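Local coordinates for alcohol dehydrogenase superfamily protein (Novosphingobium aromaticivorans, PDB 3GAZ) that probably acts as an NADP-dependent oxidoreductase of the alcohol dehydrogenase superfamily, though its substrate is not established, at residues 152-164 with 217-231. Sequence-based numbering, arbitrary orientation.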
loop_
_atom_site.group_PDB
_atom_site.type_symbol
_atom_site.label_atom_id
_atom_site.label_comp_id
_atom_site.label_asym_id
_atom_site.label_seq_id
_atom_site.Cartn_x
_atom_site.Cartn_y
_atom_site.Cartn_z
ATOM N N GLN A 152 -21.822 15.944 -29.046
ATOM C CA GLN A 152 -21.642 16.926 -27.984
ATOM C C GLN A 152 -20.370 17.727 -28.202
ATOM O O GLN A 152 -19.406 17.236 -28.786
ATOM C CB GLN A 152 -21.565 16.250 -26.613
ATOM C CG GLN A 152 -22.874 15.666 -26.110
ATOM C CD GLN A 152 -22.740 15.089 -24.713
ATOM O OE1 GLN A 152 -21.829 14.306 -24.438
ATOM N NE2 GLN A 152 -23.651 15.467 -23.824
ATOM N N THR A 153 -20.377 18.969 -27.739
ATOM C CA THR A 153 -19.204 19.816 -27.857
ATOM C C THR A 153 -18.369 19.542 -26.616
ATOM O O THR A 153 -18.881 19.583 -25.494
ATOM C CB THR A 153 -19.583 21.303 -27.906
ATOM O OG1 THR A 153 -20.414 21.622 -26.784
ATOM C CG2 THR A 153 -20.321 21.616 -29.203
ATOM N N VAL A 154 -17.090 19.250 -26.823
ATOM C CA VAL A 154 -16.190 18.941 -25.720
ATOM C C VAL A 154 -14.970 19.847 -25.724
ATOM O O VAL A 154 -14.335 20.038 -26.755
ATOM C CB VAL A 154 -15.705 17.465 -25.789
ATOM C CG1 VAL A 154 -14.681 17.194 -24.694
ATOM C CG2 VAL A 154 -16.890 16.521 -25.654
ATOM N N LEU A 155 -14.654 20.401 -24.560
ATOM C CA LEU A 155 -13.497 21.272 -24.412
ATOM C C LEU A 155 -12.480 20.591 -23.501
ATOM O O LEU A 155 -12.779 20.298 -22.340
ATOM C CB LEU A 155 -13.908 22.607 -23.786
ATOM C CG LEU A 155 -12.743 23.534 -23.424
ATOM C CD1 LEU A 155 -12.027 23.974 -24.696
ATOM C CD2 LEU A 155 -13.256 24.734 -22.642
ATOM N N ILE A 156 -11.294 20.322 -24.034
ATOM C CA ILE A 156 -10.237 19.700 -23.249
ATOM C C ILE A 156 -9.241 20.783 -22.860
ATOM O O ILE A 156 -8.639 21.412 -23.728
ATOM C CB ILE A 156 -9.475 18.616 -24.051
ATOM C CG1 ILE A 156 -10.438 17.526 -24.522
ATOM C CG2 ILE A 156 -8.362 18.023 -23.183
ATOM C CD1 ILE A 156 -11.121 16.778 -23.397
ATOM N N GLN A 157 -9.081 21.005 -21.557
ATOM C CA GLN A 157 -8.144 22.006 -21.044
ATOM C C GLN A 157 -6.768 21.361 -20.900
ATOM O O GLN A 157 -6.582 20.471 -20.069
ATOM C CB GLN A 157 -8.619 22.520 -19.682
ATOM C CG GLN A 157 -10.020 23.118 -19.704
ATOM C CD GLN A 157 -10.040 24.567 -20.157
ATOM O OE1 GLN A 157 -9.358 24.945 -21.110
ATOM N NE2 GLN A 157 -10.835 25.388 -19.477
ATOM N N GLY A 158 -5.809 21.814 -21.704
ATOM C CA GLY A 158 -4.468 21.255 -21.663
ATOM C C GLY A 158 -4.352 20.100 -22.644
ATOM O O GLY A 158 -3.875 19.017 -22.295
ATOM N N GLY A 159 -4.782 20.347 -23.879
ATOM C CA GLY A 159 -4.773 19.331 -24.919
ATOM C C GLY A 159 -3.440 18.718 -25.310
ATOM O O GLY A 159 -3.413 17.641 -25.889
ATOM N N GLY A 160 -2.339 19.402 -25.017
ATOM C CA GLY A 160 -1.035 18.863 -25.357
ATOM C C GLY A 160 -0.460 17.985 -24.255
ATOM O O GLY A 160 0.496 17.245 -24.485
ATOM N N GLY A 161 -1.058 18.055 -23.064
ATOM C CA GLY A 161 -0.582 17.280 -21.924
ATOM C C GLY A 161 -0.893 15.788 -21.915
ATOM O O GLY A 161 -1.529 15.260 -22.834
ATOM N N GLY A 162 -0.452 15.114 -20.854
ATOM C CA GLY A 162 -0.657 13.679 -20.724
ATOM C C GLY A 162 -2.093 13.202 -20.876
ATOM O O GLY A 162 -2.412 12.438 -21.789
ATOM N N VAL A 163 -2.961 13.637 -19.971
ATOM C CA VAL A 163 -4.371 13.252 -20.023
ATOM C C VAL A 163 -5.057 13.951 -21.196
ATOM O O VAL A 163 -5.891 13.371 -21.890
ATOM C CB VAL A 163 -5.102 13.657 -18.719
ATOM C CG1 VAL A 163 -6.557 13.200 -18.757
ATOM C CG2 VAL A 163 -4.391 13.055 -17.524
ATOM N N GLY A 164 -4.688 15.206 -21.408
ATOM C CA GLY A 164 -5.289 15.990 -22.471
ATOM C C GLY A 164 -5.261 15.412 -23.875
ATOM O O GLY A 164 -6.304 15.306 -24.522
ATOM N N PHE A 217 -19.715 24.893 -23.707
ATOM C CA PHE A 217 -19.548 23.511 -24.156
ATOM C C PHE A 217 -20.340 22.507 -23.307
ATOM O O PHE A 217 -20.469 22.682 -22.097
ATOM C CB PHE A 217 -18.061 23.141 -24.107
ATOM C CG PHE A 217 -17.169 24.089 -24.865
ATOM C CD1 PHE A 217 -16.811 23.829 -26.186
ATOM C CD2 PHE A 217 -16.698 25.250 -24.261
ATOM C CE1 PHE A 217 -15.995 24.717 -26.892
ATOM C CE2 PHE A 217 -15.884 26.142 -24.957
ATOM C CZ PHE A 217 -15.533 25.875 -26.275
ATOM N N ASP A 218 -20.855 21.453 -23.941
ATOM C CA ASP A 218 -21.613 20.429 -23.218
ATOM C C ASP A 218 -20.750 19.755 -22.150
ATOM O O ASP A 218 -21.218 19.457 -21.047
ATOM C CB ASP A 218 -22.114 19.335 -24.166
ATOM C CG ASP A 218 -23.077 19.851 -25.216
ATOM O OD1 ASP A 218 -24.013 20.596 -24.858
ATOM O OD2 ASP A 218 -22.902 19.493 -26.400
ATOM N N LEU A 219 -19.486 19.517 -22.490
ATOM C CA LEU A 219 -18.562 18.849 -21.578
ATOM C C LEU A 219 -17.190 19.518 -21.533
ATOM O O LEU A 219 -16.604 19.808 -22.572
ATOM C CB LEU A 219 -18.407 17.386 -22.014
ATOM C CG LEU A 219 -17.476 16.450 -21.238
ATOM C CD1 LEU A 219 -17.891 16.378 -19.767
ATOM C CD2 LEU A 219 -17.539 15.064 -21.880
ATOM N N VAL A 220 -16.687 19.776 -20.327
ATOM C CA VAL A 220 -15.365 20.381 -20.166
ATOM C C VAL A 220 -14.477 19.481 -19.307
ATOM O O VAL A 220 -14.842 19.131 -18.184
ATOM C CB VAL A 220 -15.433 21.762 -19.480
ATOM C CG1 VAL A 220 -14.019 22.333 -19.332
ATOM C CG2 VAL A 220 -16.306 22.723 -20.297
ATOM N N TYR A 221 -13.318 19.098 -19.834
ATOM C CA TYR A 221 -12.408 18.257 -19.069
ATOM C C TYR A 221 -11.172 19.043 -18.646
ATOM O O TYR A 221 -10.333 19.399 -19.472
ATOM C CB TYR A 221 -11.969 17.025 -19.873
ATOM C CG TYR A 221 -11.400 15.915 -19.001
ATOM C CD1 TYR A 221 -10.486 16.197 -17.985
ATOM C CD2 TYR A 221 -11.782 14.589 -19.187
ATOM C CE1 TYR A 221 -9.967 15.187 -17.172
ATOM C CE2 TYR A 221 -11.268 13.567 -18.380
ATOM C CZ TYR A 221 -10.363 13.875 -17.374
ATOM O OH TYR A 221 -9.853 12.880 -16.568
ATOM N N ASP A 222 -11.075 19.310 -17.348
ATOM C CA ASP A 222 -9.944 20.030 -16.790
ATOM C C ASP A 222 -8.833 19.044 -16.454
ATOM O O ASP A 222 -9.012 18.173 -15.605
ATOM C CB ASP A 222 -10.368 20.770 -15.517
ATOM C CG ASP A 222 -9.186 21.257 -14.709
ATOM O OD1 ASP A 222 -8.237 21.800 -15.310
ATOM O OD2 ASP A 222 -9.203 21.100 -13.470
ATOM N N THR A 223 -7.690 19.170 -17.123
ATOM C CA THR A 223 -6.569 18.278 -16.843
ATOM C C THR A 223 -5.458 19.040 -16.136
ATOM O O THR A 223 -4.400 18.476 -15.858
ATOM C CB THR A 223 -5.952 17.681 -18.126
ATOM O OG1 THR A 223 -5.148 18.675 -18.773
ATOM C CG2 THR A 223 -7.031 17.204 -19.073
ATOM N N LEU A 224 -5.696 20.316 -15.845
ATOM C CA LEU A 224 -4.682 21.143 -15.201
ATOM C C LEU A 224 -4.984 21.505 -13.746
ATOM O O LEU A 224 -4.070 21.614 -12.930
ATOM C CB LEU A 224 -4.462 22.416 -16.029
ATOM C CG LEU A 224 -3.889 22.161 -17.431
ATOM C CD1 LEU A 224 -3.910 23.437 -18.260
ATOM C CD2 LEU A 224 -2.466 21.630 -17.299
ATOM N N GLY A 225 -6.260 21.697 -13.426
ATOM C CA GLY A 225 -6.636 22.030 -12.064
ATOM C C GLY A 225 -6.431 23.486 -11.689
ATOM O O GLY A 225 -6.157 24.331 -12.545
ATOM N N GLY A 226 -6.566 23.776 -10.399
ATOM C CA GLY A 226 -6.391 25.134 -9.919
ATOM C C GLY A 226 -7.283 26.128 -10.636
ATOM O O GLY A 226 -8.483 25.907 -10.751
ATOM N N PRO A 227 -6.721 27.242 -11.127
ATOM C CA PRO A 227 -7.498 28.265 -11.838
ATOM C C PRO A 227 -8.147 27.736 -13.114
ATOM O O PRO A 227 -9.178 28.246 -13.554
ATOM C CB PRO A 227 -6.461 29.345 -12.136
ATOM C CG PRO A 227 -5.477 29.197 -11.002
ATOM C CD PRO A 227 -5.335 27.695 -10.908
ATOM N N VAL A 228 -7.540 26.717 -13.714
ATOM C CA VAL A 228 -8.079 26.149 -14.944
ATOM C C VAL A 228 -9.446 25.509 -14.686
ATOM O O VAL A 228 -10.299 25.462 -15.577
ATOM C CB VAL A 228 -7.114 25.091 -15.545
ATOM C CG1 VAL A 228 -7.682 24.550 -16.844
ATOM C CG2 VAL A 228 -5.737 25.722 -15.790
ATOM N N LEU A 229 -9.652 25.013 -13.469
ATOM C CA LEU A 229 -10.933 24.398 -13.132
ATOM C C LEU A 229 -11.997 25.491 -13.059
ATOM O O LEU A 229 -13.134 25.305 -13.507
ATOM C CB LEU A 229 -10.843 23.653 -11.797
ATOM C CG LEU A 229 -12.154 23.022 -11.321
ATOM C CD1 LEU A 229 -12.742 22.154 -12.428
ATOM C CD2 LEU A 229 -11.895 22.198 -10.067
ATOM N N ASP A 230 -11.628 26.639 -12.498
ATOM C CA ASP A 230 -12.562 27.759 -12.407
ATOM C C ASP A 230 -12.933 28.202 -13.824
ATOM O O ASP A 230 -14.087 28.507 -14.110
ATOM C CB ASP A 230 -11.930 28.932 -11.650
ATOM C CG ASP A 230 -11.580 28.581 -10.219
ATOM O OD1 ASP A 230 -12.476 28.122 -9.483
ATOM O OD2 ASP A 230 -10.407 28.767 -9.832
ATOM N N ALA A 231 -11.944 28.236 -14.711
ATOM C CA ALA A 231 -12.184 28.632 -16.093
ATOM C C ALA A 231 -13.127 27.628 -16.754
ATOM O O ALA A 231 -13.942 27.988 -17.601
ATOM C CB ALA A 231 -10.857 28.703 -16.856
HETATM O O HOH W 1 -3.022 17.093 -19.837
#
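Leu155 lays its CB over one face of the Phe217 ring, 3.9 Å from the centroid in a CH-pi contact. The pair packs on one side of the Rossmann-type parallel sheet, where strand 153-157 runs beside strand 219-222. Leu155 N and O bond to Leu219 O and Tyr221 N, and Gln157 N to Tyr221 O. On the other side, Ile156 CD1 meets Tyr221 CB at 3.6 Å. At the Thr153 end of the pairing, Asp218 and Thr153 grip each other twice: Thr153 N donates to the anti side of Asp218 OD2 at 2.9 Å, and Asp218 N to Thr153 OG1. Asp218 OD1 also forms a salt bridge with Lys237, and an alanine here would probably leave both that lysine and Thr153 N without their carboxylate partner. The Gln157 side chain slides past that of Val228 in the opposite direction, CB 3.6 Å from CG1, with Gln157 OE1 hydrogen-bonded to Thr181 OG1. Beyond the strands comes the glycine-rich turn, consistent with a dinucleotide-binding GxGxxG loop. There the Thr223 rotation (chi1 76°) turns OG1 onto Gln157 O, donating at 2.6 Å, and leaves CG2 4.0 Å from Val163 CG1; the hydroxyl accepts from a water bonded to Gly158 O and Gly164 N.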